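Alternansucrase (Leuconostoc mesenteroides, PDB 6HVG) belongs to glycoside hydrolase family 70, built around a TIM-type beta/alpha barrel and carrying a calcium ion as well as choline-binding-type repeats. Local coordinates at residues Arg823-Leu831 with Thr841-Leu851. Residues are numbered along the deposited sequence; the frame is centred on the assembly and turned at random.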
loop_
_atom_site.group_PDB
_atom_site.type_symbol
_atom_site.label_atom_id
_atom_site.label_comp_id
_atom_site.label_asym_id
_atom_site.label_seq_id
_atom_site.Cartn_x
_atom_site.Cartn_y
_atom_site.Cartn_z
ATOM N N ARG A 823 7.537 -0.037 25.410
ATOM C CA ARG A 823 8.297 -0.911 24.538
ATOM C C ARG A 823 9.420 -0.159 23.838
ATOM O O ARG A 823 9.220 0.947 23.325
ATOM C CB ARG A 823 7.414 -1.572 23.500
ATOM C CG ARG A 823 8.156 -2.676 22.762
ATOM C CD ARG A 823 7.243 -3.457 21.834
ATOM N NE ARG A 823 6.783 -2.624 20.743
ATOM C CZ ARG A 823 6.007 -3.041 19.760
ATOM N NH1 ARG A 823 5.614 -4.306 19.720
ATOM N NH2 ARG A 823 5.631 -2.175 18.821
ATOM N N VAL A 824 10.594 -0.782 23.835
ATOM C CA VAL A 824 11.783 -0.203 23.253
ATOM C C VAL A 824 12.173 -0.927 21.960
ATOM O O VAL A 824 12.224 -2.172 21.904
ATOM C CB VAL A 824 12.965 -0.281 24.232
ATOM C CG1 VAL A 824 14.205 0.334 23.608
ATOM C CG2 VAL A 824 12.626 0.420 25.537
ATOM N N TYR A 825 12.453 -0.141 20.928
ATOM C CA TYR A 825 12.715 -0.679 19.591
ATOM C C TYR A 825 14.209 -0.881 19.395
ATOM O O TYR A 825 14.991 0.056 19.499
ATOM C CB TYR A 825 12.128 0.282 18.517
ATOM C CG TYR A 825 12.409 -0.102 17.073
ATOM C CD1 TYR A 825 12.256 -1.406 16.634
ATOM C CD2 TYR A 825 12.844 0.843 16.141
ATOM C CE1 TYR A 825 12.523 -1.753 15.314
ATOM C CE2 TYR A 825 13.097 0.504 14.820
ATOM C CZ TYR A 825 12.940 -0.792 14.416
ATOM O OH TYR A 825 13.214 -1.137 13.119
ATOM N N TYR A 826 14.581 -2.111 19.073
ATOM C CA TYR A 826 15.953 -2.469 18.701
ATOM C C TYR A 826 16.644 -1.415 17.863
ATOM O O TYR A 826 17.789 -1.085 18.111
ATOM C CB TYR A 826 15.923 -3.792 17.910
ATOM C CG TYR A 826 17.203 -4.121 17.181
ATOM C CD1 TYR A 826 18.241 -4.815 17.811
ATOM C CD2 TYR A 826 17.383 -3.743 15.879
ATOM C CE1 TYR A 826 19.393 -5.154 17.126
ATOM C CE2 TYR A 826 18.533 -4.066 15.191
ATOM C CZ TYR A 826 19.536 -4.773 15.821
ATOM O OH TYR A 826 20.674 -5.074 15.114
ATOM N N GLY A 827 15.938 -0.904 16.863
ATOM C CA GLY A 827 16.493 0.039 15.892
ATOM C C GLY A 827 16.739 1.450 16.372
ATOM O O GLY A 827 17.332 2.238 15.653
ATOM N N ASP A 828 16.259 1.770 17.563
ATOM C CA ASP A 828 16.643 2.989 18.260
ATOM C C ASP A 828 17.862 2.756 19.150
ATOM O O ASP A 828 18.471 3.715 19.620
ATOM C CB ASP A 828 15.481 3.502 19.123
ATOM C CG ASP A 828 14.287 3.939 18.291
ATOM O OD1 ASP A 828 14.529 4.422 17.159
ATOM O OD2 ASP A 828 13.129 3.784 18.772
ATOM N N MET A 829 18.198 1.489 19.393
ATOM C CA MET A 829 19.339 1.109 20.225
ATOM C C MET A 829 20.543 0.668 19.384
ATOM O O MET A 829 21.684 0.992 19.709
ATOM C CB MET A 829 18.942 -0.023 21.169
ATOM C CG MET A 829 17.846 0.346 22.158
ATOM S SD MET A 829 18.430 1.521 23.389
ATOM C CE MET A 829 19.362 0.416 24.450
ATOM N N TYR A 830 20.282 -0.086 18.320
ATOM C CA TYR A 830 21.308 -0.537 17.399
ATOM C C TYR A 830 20.871 -0.170 15.993
ATOM O O TYR A 830 19.705 0.170 15.771
ATOM C CB TYR A 830 21.544 -2.038 17.568
ATOM C CG TYR A 830 22.017 -2.352 18.965
ATOM C CD1 TYR A 830 21.104 -2.629 19.983
ATOM C CD2 TYR A 830 23.379 -2.303 19.298
ATOM C CE1 TYR A 830 21.531 -2.885 21.277
ATOM C CE2 TYR A 830 23.816 -2.545 20.598
ATOM C CZ TYR A 830 22.891 -2.839 21.579
ATOM O OH TYR A 830 23.295 -3.086 22.863
ATOM N N LEU A 831 21.800 -0.196 15.039
ATOM C CA LEU A 831 21.473 0.195 13.676
ATOM C C LEU A 831 20.614 -0.862 12.995
ATOM O O LEU A 831 20.868 -2.070 13.134
ATOM C CB LEU A 831 22.745 0.425 12.871
ATOM C CG LEU A 831 23.601 1.623 13.296
ATOM C CD1 LEU A 831 24.863 1.667 12.447
ATOM C CD2 LEU A 831 22.842 2.948 13.213
ATOM N N THR A 841 23.546 2.764 18.188
ATOM C CA THR A 841 23.142 4.041 17.625
ATOM C C THR A 841 23.652 5.148 18.512
ATOM O O THR A 841 24.105 4.905 19.634
ATOM C CB THR A 841 21.603 4.202 17.588
ATOM O OG1 THR A 841 21.086 4.245 18.921
ATOM C CG2 THR A 841 20.935 3.083 16.834
ATOM N N ILE A 842 23.547 6.379 18.028
ATOM C CA ILE A 842 23.966 7.521 18.832
ATOM C C ILE A 842 23.049 7.747 20.048
ATOM O O ILE A 842 23.446 8.338 21.058
ATOM C CB ILE A 842 24.111 8.817 17.999
ATOM C CG1 ILE A 842 22.781 9.262 17.390
ATOM C CG2 ILE A 842 25.155 8.634 16.905
ATOM C CD1 ILE A 842 22.822 10.699 16.872
ATOM N N TYR A 843 21.824 7.254 19.954
ATOM C CA TYR A 843 20.864 7.406 21.032
ATOM C C TYR A 843 21.096 6.415 22.185
ATOM O O TYR A 843 20.637 6.655 23.305
ATOM C CB TYR A 843 19.442 7.271 20.490
ATOM C CG TYR A 843 19.158 8.060 19.216
ATOM C CD1 TYR A 843 19.247 9.448 19.184
ATOM C CD2 TYR A 843 18.776 7.409 18.046
ATOM C CE1 TYR A 843 18.960 10.157 18.022
ATOM C CE2 TYR A 843 18.498 8.115 16.892
ATOM C CZ TYR A 843 18.589 9.487 16.895
ATOM O OH TYR A 843 18.296 10.165 15.751
ATOM N N ASN A 844 21.809 5.322 21.919
ATOM C CA ASN A 844 21.989 4.247 22.892
ATOM C C ASN A 844 22.353 4.673 24.334
ATOM O O ASN A 844 21.730 4.210 25.295
ATOM C CB ASN A 844 23.006 3.226 22.380
ATOM C CG ASN A 844 23.043 1.972 23.231
ATOM O OD1 ASN A 844 23.422 2.014 24.406
ATOM N ND2 ASN A 844 22.670 0.836 22.634
ATOM N N PRO A 845 23.353 5.550 24.498
ATOM C CA PRO A 845 23.740 5.910 25.861
ATOM C C PRO A 845 22.629 6.612 26.629
ATOM O O PRO A 845 22.392 6.289 27.789
ATOM C CB PRO A 845 24.949 6.834 25.650
ATOM C CG PRO A 845 25.451 6.480 24.295
ATOM C CD PRO A 845 24.206 6.222 23.506
ATOM N N VAL A 846 21.945 7.549 25.985
ATOM C CA VAL A 846 20.870 8.316 26.648
ATOM C C VAL A 846 19.703 7.406 27.016
ATOM O O VAL A 846 19.197 7.444 28.124
ATOM C CB VAL A 846 20.323 9.467 25.770
ATOM C CG1 VAL A 846 19.392 10.362 26.579
ATOM C CG2 VAL A 846 21.469 10.289 25.203
ATOM N N ILE A 847 19.301 6.556 26.088
ATOM C CA ILE A 847 18.196 5.648 26.321
ATOM C C ILE A 847 18.596 4.588 27.364
ATOM O O ILE A 847 17.780 4.197 28.183
ATOM C CB ILE A 847 17.743 4.976 25.008
ATOM C CG1 ILE A 847 17.347 6.020 23.943
ATOM C CG2 ILE A 847 16.570 4.052 25.267
ATOM C CD1 ILE A 847 17.115 5.428 22.569
ATOM N N SER A 848 19.858 4.135 27.337
ATOM C CA SER A 848 20.360 3.164 28.316
ATOM C C SER A 848 20.339 3.738 29.733
ATOM O O SER A 848 20.010 3.041 30.697
ATOM C CB SER A 848 21.775 2.714 27.960
ATOM O OG SER A 848 21.798 2.045 26.699
ATOM N N ALA A 849 20.684 5.016 29.844
ATOM C CA ALA A 849 20.625 5.727 31.111
ATOM C C ALA A 849 19.204 5.847 31.622
ATOM O O ALA A 849 18.923 5.563 32.803
ATOM C CB ALA A 849 21.239 7.107 30.968
ATOM N N LEU A 850 18.307 6.271 30.741
ATOM C CA LEU A 850 16.885 6.378 31.075
ATOM C C LEU A 850 16.337 5.047 31.576
ATOM O O LEU A 850 15.558 5.000 32.533
ATOM C CB LEU A 850 16.077 6.879 29.861
ATOM C CG LEU A 850 16.291 8.356 29.508
ATOM C CD1 LEU A 850 15.718 8.655 28.132
ATOM C CD2 LEU A 850 15.693 9.297 30.536
ATOM N N LEU A 851 16.762 3.975 30.923
ATOM C CA LEU A 851 16.282 2.633 31.253
ATOM C C LEU A 851 16.740 2.170 32.622
ATOM O O LEU A 851 15.948 1.585 33.363
ATOM C CB LEU A 851 16.713 1.617 30.189
ATOM C CG LEU A 851 15.797 1.592 28.968
ATOM C CD1 LEU A 851 16.486 0.931 27.787
ATOM C CD2 LEU A 851 14.487 0.897 29.297
#
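In the parallel barrel of this family 70 enzyme, Met-829 and Thr-841 meet where the short, weakly bonded helical turn 826-829 after barrel strand 821-825 meets the start of helix 844-857. Two donors grip Met-829 O from opposite faces of its carbonyl plane: Thr-841 N at 3.0 Å, and the amide ND2 of Asn-844 at 3.1 Å, in a nearly straight bond (176°) that lies in the amide's own plane. Asn-844 CG is anti to the backbone N (chi1 -170°), which places the amide beside this carbonyl, and ND2 also sits over one face of the Tyr-830 ring, toward its rim, 3.8 Å from Tyr-830 CZ. Thr-841 OG1 donates to Asp-828 O at 2.8 Å and accepts weak bonds from the backbone N of Tyr-843 and Asn-844, capping the turn into the helix. The Asp-828 carboxylate itself turns elsewhere, to Arg-750 and Tyr-811. Bent at chi2 and chi3, the Met-829 chain folds onto the helix, SD lying 3.7 Å from Ile-847 CG2 and CE lying near Ser-848 OG. Farther along, Val-824 CG2 of the strand touches Leu-851 CD2 of the helix at 4.2 Å. Strand 821-825, the connection after it and helix 844-857 thus form one beta-alpha unit, as is characteristic of a TIM-type barrel.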